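Local coordinates for DUF4847 domain-containing protein (Bacteroides vulgatus, PDB 4ZGF) that is of unknown function but binds calcium and probably adopts a lipocalin-like fold of the calycin group, at residues 11-16 with 51-56; 73-78 with 90-95. All coordinates share one frame; numbering follows the deposited sequence. Where two conformers were deposited one is given.

The two contacts show how one curled antiparallel sheet can be tied both to a helix and to itself. Contact 1 comes first along the chain, and both of its segments, 11-16 and 51-56, are complete before contact 2 opens at residue 73. It docks the end of helix 40-54 on strand 11-21, deep in the chain, whereas contact 2 pairs strands 73-82 and 87-92 further from the centre. Their centres lie about 17 Å apart and their nearest atoms about 7 Å, without touching. Helix 100-111 bridges them: its Phe-105 meets Val-13 and Phe-56 of contact 1 and Ile-75 of contact 2, so that both pack against one helix.

Contact 1 of 2, residues 11-16 with 51-56; sequences WHVVDF and DIIHGF. With ACT (acetate ion), chain J.
Val-13 and Phe-56 are joined by the one direct backbone hydrogen bond of this contact: Val-13 N donates to Phe-56 O at 3.0 Å, with an N-H...O angle of 166°. The same carbonyl also receives a CA-H...O contact from His-12 CA.

The apolar part centres on Val-13, whose two methyls divide the work. CG1, anti to the backbone N (chi1 170°), meets the CD1 methyl of Ile-53, and the two side chains cross at about a right angle; CG2 lies 3.6 Å from Phe-56 CB, alongside a side chain pointing the same way. Ile-53 CD1 goes on to the edge of the Phe-16 ring, 4.3 Å from Phe-16 CD1. Across the turn, Ile-53 CA sits over the centre of one face of the Phe-56 ring.

In what is probably a calycin-type fold, strand 11-21 belongs to the curled sheet, and helix 40-54 ends against it just before strand 57-60 joins it as an antiparallel neighbour. A classic bulge at Val-14 and Asp-15, both opposite Gln-134 of strand 132-136, interrupts its regular pairing there.

Water carries the rest of the polar contact. One molecule donates to both Val-13 O and His-54 O, another links His-12 ND1 to His-54 O, and a third donates to Val-14 O while lying 2.7 Å from His-54 NE2, in the imidazole plane. On the other ring nitrogen, His-54 ND1 donates an almost straight bond (171°) to OXT of an acetate, probably from the crystallisation liquor, at 2.7 Å. Partners at both nitrogens are likely to fix the rotation of the ring in this crystal.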
ATOM      1  N   TRP A  11      -2.036  -5.643  -7.316  1.00  5.52           N
ATOM      2  CA  TRP A  11      -1.076  -4.713  -6.754  1.00  5.60           C
ATOM      3  C   TRP A  11      -0.424  -5.341  -5.517  1.00  5.23           C
ATOM      4  O   TRP A  11      -1.115  -5.778  -4.594  1.00  7.02           O
ATOM      5  CB  TRP A  11      -1.768  -3.392  -6.378  1.00  5.80           C
ATOM      6  CG  TRP A  11      -2.167  -2.512  -7.521  1.00  5.71           C
ATOM      7  CD1 TRP A  11      -3.438  -2.244  -7.914  1.00  6.38           C
ATOM      8  CD2 TRP A  11      -1.306  -1.760  -8.397  1.00  5.42           C
ATOM      9  NE1 TRP A  11      -3.436  -1.339  -8.952  1.00  6.88           N
ATOM     10  CE2 TRP A  11      -2.139  -1.019  -9.260  1.00  6.00           C
ATOM     11  CE3 TRP A  11       0.083  -1.656  -8.542  1.00  6.03           C
ATOM     12  CZ2 TRP A  11      -1.627  -0.153 -10.222  1.00  6.83           C
ATOM     13  CZ3 TRP A  11       0.573  -0.796  -9.505  1.00  6.15           C
ATOM     14  CH2 TRP A  11      -0.269  -0.067 -10.327  1.00  7.20           C
ATOM     15  N   HIS A  12       0.910  -5.358  -5.501  1.00  5.03           N
ATOM     16  CA  HIS A  12       1.719  -5.966  -4.462  1.00  5.13           C
ATOM     17  C   HIS A  12       2.483  -4.892  -3.708  1.00  5.05           C
ATOM     18  O   HIS A  12       3.030  -3.971  -4.329  1.00  5.25           O
ATOM     19  CB  HIS A  12       2.733  -6.934  -5.112  1.00  5.51           C
ATOM     20  CG  HIS A  12       2.128  -8.079  -5.834  1.00  5.97           C
ATOM     21  ND1 HIS A  12       1.909  -9.292  -5.232  1.00  6.59           N
ATOM     22  CD2 HIS A  12       1.701  -8.174  -7.116  1.00  6.91           C
ATOM     23  CE1 HIS A  12       1.395 -10.094  -6.136  1.00  7.90           C
ATOM     24  NE2 HIS A  12       1.252  -9.451  -7.277  1.00  7.81           N
ATOM     25  N   VAL A  13       2.566  -4.991  -2.379  1.00  5.18           N
ATOM     26  CA  VAL A  13       3.239  -3.935  -1.613  1.00  5.31           C
ATOM     27  C   VAL A  13       4.750  -3.927  -1.890  1.00  4.99           C
ATOM     28  O   VAL A  13       5.437  -4.942  -1.875  1.00  5.77           O
ATOM     29  CB  VAL A  13       2.994  -4.136  -0.104  1.00  5.86           C
ATOM     30  CG1 VAL A  13       3.856  -3.217   0.731  1.00  6.75           C
ATOM     31  CG2 VAL A  13       1.538  -3.889   0.210  1.00  6.22           C
ATOM     32  N   VAL A  14       5.230  -2.700  -2.121  1.00  5.08           N
ATOM     33  CA  VAL A  14       6.669  -2.404  -2.190  1.00  5.45           C
ATOM     34  C   VAL A  14       7.161  -1.980  -0.810  1.00  5.48           C
ATOM     35  O   VAL A  14       8.031  -2.634  -0.223  1.00  6.28           O
ATOM     36  CB  VAL A  14       6.971  -1.359  -3.279  1.00  5.73           C
ATOM     37  CG1 VAL A  14       8.451  -0.994  -3.283  1.00  6.81           C
ATOM     38  CG2 VAL A  14       6.528  -1.856  -4.638  1.00  6.47           C
ATOM     39  N   ASP A  15       6.641  -0.872  -0.268  1.00  5.56           N
ATOM     40  CA  ASP A  15       7.034  -0.416   1.082  1.00  5.71           C
ATOM     41  C   ASP A  15       6.064   0.686   1.490  1.00  5.54           C
ATOM     42  O   ASP A  15       5.209   1.141   0.702  1.00  5.91           O
ATOM     43  CB  ASP A  15       8.503   0.108   1.078  1.00  5.83           C
ATOM     44  CG  ASP A  15       9.277  -0.068   2.384  1.00  5.60           C
ATOM     45  OD1 ASP A  15       8.649  -0.143   3.461  1.00  6.08           O
ATOM     46  OD2 ASP A  15      10.533  -0.081   2.287  1.00  6.33           O
ATOM     47  N   PHE A  16       6.234   1.071   2.748  1.00  5.93           N
ATOM     48  CA  PHE A  16       5.629   2.277   3.329  1.00  6.47           C
ATOM     49  C   PHE A  16       6.675   3.362   3.283  1.00  6.87           C
ATOM     50  O   PHE A  16       7.835   3.100   3.572  1.00 10.43           O
ATOM     51  CB  PHE A  16       5.216   1.991   4.775  1.00  6.58           C
ATOM     52  CG  PHE A  16       4.146   0.940   4.926  1.00  6.75           C
ATOM     53  CD1 PHE A  16       4.475  -0.404   4.961  1.00  7.63           C
ATOM     54  CD2 PHE A  16       2.803   1.283   5.072  1.00  7.53           C
ATOM     55  CE1 PHE A  16       3.500  -1.392   5.110  1.00  8.28           C
ATOM     56  CE2 PHE A  16       1.830   0.306   5.246  1.00  8.39           C
ATOM     57  CZ  PHE A  16       2.178  -1.014   5.273  1.00  8.86           C
ATOM     58  N   ASP A  51       9.874  -9.469   4.204  1.00  6.66           N
ATOM     59  CA  ASP A  51       9.307 -10.721   3.725  0.50  7.03           C
ATOM     60  C   ASP A  51       7.817 -10.797   4.025  1.00  6.69           C
ATOM     61  O   ASP A  51       7.012 -11.274   3.207  1.00  8.58           O
ATOM     62  CB  ASP A  51      10.097 -11.886   4.269  0.50  8.35           C
ATOM     63  CG  ASP A  51       9.684 -13.198   3.662  0.50  9.78           C
ATOM     64  OD1 ASP A  51       9.610 -13.301   2.432  0.50 10.89           O
ATOM     65  OD2 ASP A  51       9.344 -14.104   4.434  0.50 17.04           O
ATOM     66  N   ILE A  52       7.407 -10.286   5.187  1.00  6.32           N
ATOM     67  CA  ILE A  52       5.977 -10.264   5.535  1.00  6.44           C
ATOM     68  C   ILE A  52       5.181  -9.342   4.589  1.00  5.94           C
ATOM     69  O   ILE A  52       4.199  -9.751   3.962  1.00  6.64           O
ATOM     70  CB  ILE A  52       5.763  -9.877   7.004  1.00  6.84           C
ATOM     71  CG1 ILE A  52       6.266 -11.006   7.914  1.00  7.82           C
ATOM     72  CG2 ILE A  52       4.300  -9.549   7.271  1.00  7.34           C
ATOM     73  CD1 ILE A  52       6.432 -10.635   9.365  1.00  8.96           C
ATOM     74  N   ILE A  53       5.610  -8.078   4.481  1.00  5.67           N
ATOM     75  CA  ILE A  53       4.770  -7.119   3.747  1.00  5.74           C
ATOM     76  C   ILE A  53       4.800  -7.379   2.247  1.00  5.23           C
ATOM     77  O   ILE A  53       3.863  -7.025   1.534  1.00  5.59           O
ATOM     78  CB  ILE A  53       5.106  -5.646   4.064  1.00  6.60           C
ATOM     79  CG1 ILE A  53       6.437  -5.208   3.461  1.00  7.22           C
ATOM     80  CG2 ILE A  53       4.964  -5.406   5.558  1.00  7.91           C
ATOM     81  CD1 ILE A  53       6.766  -3.735   3.650  1.00  8.66           C
ATOM     82  N   HIS A  54       5.866  -8.035   1.748  1.00  5.50           N
ATOM     83  CA  HIS A  54       5.872  -8.394   0.346  1.00  5.61           C
ATOM     84  C   HIS A  54       4.770  -9.391  -0.020  1.00  5.37           C
ATOM     85  O   HIS A  54       4.385  -9.476  -1.191  1.00  5.93           O
ATOM     86  CB  HIS A  54       7.225  -8.944  -0.082  1.00  6.02           C
ATOM     87  CG  HIS A  54       8.297  -7.918  -0.110  1.00  6.42           C
ATOM     88  ND1 HIS A  54       9.622  -8.287  -0.100  1.00  7.31           N
ATOM     89  CD2 HIS A  54       8.277  -6.572  -0.208  1.00  7.14           C
ATOM     90  CE1 HIS A  54      10.381  -7.217  -0.186  1.00  7.93           C
ATOM     91  NE2 HIS A  54       9.605  -6.159  -0.248  1.00  7.38           N
ATOM     92  N   GLY A  55       4.271 -10.131   0.973  1.00  5.72           N
ATOM     93  CA  GLY A  55       3.123 -10.996   0.765  1.00  6.09           C
ATOM     94  C   GLY A  55       1.788 -10.279   0.699  1.00  5.97           C
ATOM     95  O   GLY A  55       0.763 -10.928   0.452  1.00  7.48           O
ATOM     96  N   PHE A  56       1.761  -8.972   0.928  1.00  5.23           N
ATOM     97  CA  PHE A  56       0.504  -8.220   0.953  1.00  5.49           C
ATOM     98  C   PHE A  56       0.150  -7.760  -0.456  1.00  5.32           C
ATOM     99  O   PHE A  56       0.966  -7.160  -1.159  1.00  5.97           O
ATOM    100  CB  PHE A  56       0.613  -6.991   1.863  1.00  5.59           C
ATOM    101  CG  PHE A  56       0.788  -7.259   3.333  1.00  5.76           C
ATOM    102  CD1 PHE A  56       0.923  -8.519   3.872  1.00  6.27           C
ATOM    103  CD2 PHE A  56       0.791  -6.183   4.214  1.00  7.45           C
ATOM    104  CE1 PHE A  56       1.080  -8.698   5.234  1.00  6.88           C
ATOM    105  CE2 PHE A  56       0.915  -6.377   5.570  1.00  7.83           C
ATOM    106  CZ  PHE A  56       1.044  -7.639   6.096  1.00  7.32           C
TER
HETATM  107  C   ACT J 209      11.413 -11.169   0.166  1.00 17.95           C
HETATM  108  O   ACT J 209      11.659 -12.413   0.111  1.00 20.34           O
HETATM  109  OXT ACT J 209      10.308 -10.852   0.189  1.00 13.94           O
HETATM  110  CH3 ACT J 209      12.526 -10.146   0.192  1.00 18.82           C
HETATM  111  O   HOH W   1       2.067 -10.374  -2.675  1.00  7.12           O
HETATM  112  O   HOH W   2       5.376  -7.541  -2.957  1.00  5.97           O
HETATM  113  O   HOH W   3      10.391  -3.639  -1.009  1.00  7.38           O

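Contact 2 of 2, residues 73-78 with 90-95; sequences GTIEGT and INFTKT
A classic beta bulge marks the antiparallel hairpin of strands 73-82 and 87-92: Thr-93 and Lys-94 both face Glu-76, and the register slips by one residue before Gly-77 pairs with Phe-92. Glu-76 O takes the extra donor, accepting Thr-93 N at 2.8 Å and Lys-94 N at 3.1 Å from the same face of its carbonyl plane. Glu-76 N in turn donates to Lys-94 O. Past the bulge, Thr-78 and Asn-91 form a regular hydrogen-bonded pair, with Thr-78 N reaching Asn-91 O in the carbonyl plane. Gly-77 suits its place, since a side chain would run into Asn-91 O, which lies only 3.1 Å from Gly-77 CA.

The Lys-94 side chain runs across that of Glu-76 to both the backbone O and the hydroxyl of Thr-74. It leaves with CG anti to the backbone N (chi1 178°) and stays extended until a bend at chi4 (-65°) turns the ammonium group onto Thr-74, where, in the conformer given here, Lys-94 NZ donates to Thr-74 O at 2.9 Å and to Thr-74 OG1 at 3.0 Å; both residues also have a second conformer. On the way Lys-94 CD lies 3.7 Å from Glu-76 CD; Glu-76 OE2 and Lys-94 NZ stay 5.6 Å apart, so the charges can attract only at a distance. Glu-76 OE1 accepts instead from a water that also bonds Thr-93 OG1. Shortening Glu-76 to an alanine removes the carboxylate, which is likely to cost the water one partner and leave the aliphatic run of Lys-94 with less cover.

On the opposite side, Ile-75 CB meets the edge of the Phe-92 ring at CE2. Ile-75 and Phe-92 both pack against Phe-66 of strand 65-70, while helix 100-111 covers them with Phe-105 and Leu-109.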
ATOM      1  N   GLY A  73      -5.140 -14.008   6.289  1.00 10.14           N
ATOM      2  CA  GLY A  73      -6.285 -14.140   5.391  1.00 11.83           C
ATOM      3  C   GLY A  73      -6.579 -12.903   4.563  1.00  7.84           C
ATOM      4  O   GLY A  73      -5.800 -11.955   4.382  1.00  8.96           O
ATOM      5  N   THR A  74      -7.792 -12.890   4.091  0.80  7.42           N
ATOM      6  CA  THR A  74      -8.192 -11.902   3.130  0.80  7.28           C
ATOM      7  C   THR A  74      -8.781 -10.652   3.757  0.80  6.44           C
ATOM      8  O   THR A  74      -9.401 -10.654   4.821  0.80  7.50           O
ATOM      9  CB  THR A  74      -9.182 -12.441   2.133  0.80  8.43           C
ATOM     10  OG1 THR A  74     -10.352 -12.846   2.828  0.80  9.79           O
ATOM     11  CG2 THR A  74      -8.581 -13.585   1.351  0.80 11.16           C
ATOM     12  N   ILE A  75      -8.608  -9.577   2.976  1.00  7.00           N
ATOM     13  CA  ILE A  75      -9.346  -8.325   3.161  1.00  6.82           C
ATOM     14  C   ILE A  75     -10.366  -8.228   2.049  1.00  6.31           C
ATOM     15  O   ILE A  75     -10.151  -8.721   0.941  1.00  6.72           O
ATOM     16  CB  ILE A  75      -8.414  -7.104   3.183  1.00  6.97           C
ATOM     17  CG1 ILE A  75      -7.508  -7.056   1.962  1.00  7.85           C
ATOM     18  CG2 ILE A  75      -7.628  -7.084   4.462  1.00  7.68           C
ATOM     19  CD1 ILE A  75      -6.666  -5.800   1.811  1.00  8.93           C
ATOM     20  N   GLU A  76     -11.487  -7.554   2.331  1.00  6.17           N
ATOM     21  CA  GLU A  76     -12.493  -7.276   1.335  1.00  6.46           C
ATOM     22  C   GLU A  76     -13.085  -5.906   1.609  1.00  6.00           C
ATOM     23  O   GLU A  76     -13.122  -5.461   2.754  1.00  6.37           O
ATOM     24  CB  GLU A  76     -13.665  -8.295   1.389  1.00  7.62           C
ATOM     25  CG  GLU A  76     -13.232  -9.741   1.208  1.00  8.80           C
ATOM     26  CD  GLU A  76     -14.347 -10.730   1.319  1.00 11.60           C
ATOM     27  OE1 GLU A  76     -15.427 -10.392   1.799  1.00 15.08           O
ATOM     28  OE2 GLU A  76     -14.139 -11.898   0.966  1.00 15.25           O
ATOM     29  N   GLY A  77     -13.641  -5.294   0.562  1.00  5.95           N
ATOM     30  CA  GLY A  77     -14.364  -4.044   0.739  1.00  6.18           C
ATOM     31  C   GLY A  77     -14.743  -3.430  -0.576  1.00  5.88           C
ATOM     32  O   GLY A  77     -14.864  -4.097  -1.594  1.00  6.27           O
ATOM     33  N   THR A  78     -14.975  -2.120  -0.508  1.00  6.13           N
ATOM     34  CA  THR A  78     -15.366  -1.347  -1.662  1.00  6.42           C
ATOM     35  C   THR A  78     -14.421  -0.156  -1.821  1.00  6.52           C
ATOM     36  O   THR A  78     -13.694   0.206  -0.888  1.00  6.34           O
ATOM     37  CB  THR A  78     -16.835  -0.884  -1.568  1.00  7.29           C
ATOM     38  OG1 THR A  78     -16.932   0.019  -0.473  1.00  8.07           O
ATOM     39  CG2 THR A  78     -17.761  -2.072  -1.328  1.00  8.56           C
ATOM     40  N   ILE A  90     -11.337   4.165   0.159  1.00  5.44           N
ATOM     41  CA  ILE A  90     -11.385   2.721   0.386  1.00  5.91           C
ATOM     42  C   ILE A  90     -12.181   2.458   1.654  1.00  5.31           C
ATOM     43  O   ILE A  90     -12.070   3.210   2.647  1.00  5.83           O
ATOM     44  CB  ILE A  90      -9.944   2.169   0.477  1.00  6.65           C
ATOM     45  CG1 ILE A  90      -9.238   2.369  -0.879  1.00  8.02           C
ATOM     46  CG2 ILE A  90      -9.927   0.702   0.865  1.00  7.74           C
ATOM     47  CD1 ILE A  90      -7.752   2.119  -0.879  1.00  9.15           C
ATOM     48  N   ASN A  91     -12.979   1.391   1.616  1.00  5.34           N
ATOM     49  CA  ASN A  91     -13.869   1.018   2.735  1.00  5.78           C
ATOM     50  C   ASN A  91     -13.725  -0.458   2.968  1.00  6.19           C
ATOM     51  O   ASN A  91     -13.946  -1.259   2.047  1.00  8.19           O
ATOM     52  CB  ASN A  91     -15.319   1.331   2.355  1.00  6.88           C
ATOM     53  CG  ASN A  91     -15.399   2.660   1.637  1.00  6.85           C
ATOM     54  OD1 ASN A  91     -14.954   3.683   2.166  1.00  6.69           O
ATOM     55  ND2 ASN A  91     -15.913   2.640   0.397  1.00  8.69           N
ATOM     56  N   PHE A  92     -13.361  -0.869   4.172  1.00  5.90           N
ATOM     57  CA  PHE A  92     -13.238  -2.310   4.480  1.00  6.27           C
ATOM     58  C   PHE A  92     -14.557  -2.874   4.988  1.00  6.05           C
ATOM     59  O   PHE A  92     -15.223  -2.294   5.850  1.00  7.55           O
ATOM     60  CB  PHE A  92     -12.173  -2.547   5.535  1.00  6.42           C
ATOM     61  CG  PHE A  92     -10.764  -2.379   5.016  1.00  6.38           C
ATOM     62  CD1 PHE A  92     -10.159  -1.114   5.012  1.00  7.36           C
ATOM     63  CD2 PHE A  92     -10.030  -3.462   4.560  1.00  7.20           C
ATOM     64  CE1 PHE A  92      -8.875  -0.976   4.536  1.00  8.31           C
ATOM     65  CE2 PHE A  92      -8.752  -3.303   4.096  1.00  7.41           C
ATOM     66  CZ  PHE A  92      -8.170  -2.061   4.085  1.00  7.67           C
ATOM     67  N   THR A  93     -14.880  -4.073   4.492  1.00  6.07           N
ATOM     68  CA  THR A  93     -15.973  -4.896   5.045  1.00  6.49           C
ATOM     69  C   THR A  93     -15.487  -6.140   5.743  1.00  6.87           C
ATOM     70  O   THR A  93     -16.230  -6.713   6.543  1.00  8.62           O
ATOM     71  CB  THR A  93     -17.030  -5.210   3.984  1.00  7.08           C
ATOM     72  OG1 THR A  93     -16.421  -5.852   2.876  1.00  7.69           O
ATOM     73  CG2 THR A  93     -17.709  -3.920   3.494  1.00  8.62           C
ATOM     74  N   LYS A  94     -14.262  -6.591   5.457  0.50  6.99           N
ATOM     75  CA  LYS A  94     -13.693  -7.773   6.115  0.50  7.31           C
ATOM     76  C   LYS A  94     -12.212  -7.544   6.291  0.50  7.40           C
ATOM     77  O   LYS A  94     -11.531  -7.146   5.329  0.50  7.24           O
ATOM     78  CB  LYS A  94     -13.893  -9.016   5.256  0.50  9.18           C
ATOM     79  CG  LYS A  94     -13.300 -10.310   5.834  0.50 11.90           C
ATOM     80  CD  LYS A  94     -13.240 -11.427   4.781  0.50 14.46           C
ATOM     81  CE  LYS A  94     -12.636 -12.743   5.287  0.50 16.11           C
ATOM     82  NZ  LYS A  94     -11.189 -12.717   5.677  0.50 12.98           N
ATOM     83  N   THR A  95     -11.720  -7.835   7.497  1.00  7.70           N
ATOM     84  CA  THR A  95     -10.276  -7.893   7.774  1.00  8.07           C
ATOM     85  C   THR A  95     -10.014  -9.169   8.560  1.00  7.98           C
ATOM     86  O   THR A  95     -10.861  -9.618   9.354  1.00  9.60           O
ATOM     87  CB  THR A  95      -9.774  -6.663   8.547  1.00  8.83           C
ATOM     88  OG1 THR A  95     -10.493  -6.510   9.775  1.00 11.10           O
ATOM     89  CG2 THR A  95      -9.881  -5.402   7.712  1.00  8.63           C
TER
HETATM   90  O   HOH W   4     -17.036  -8.515   2.999  1.00 14.31           O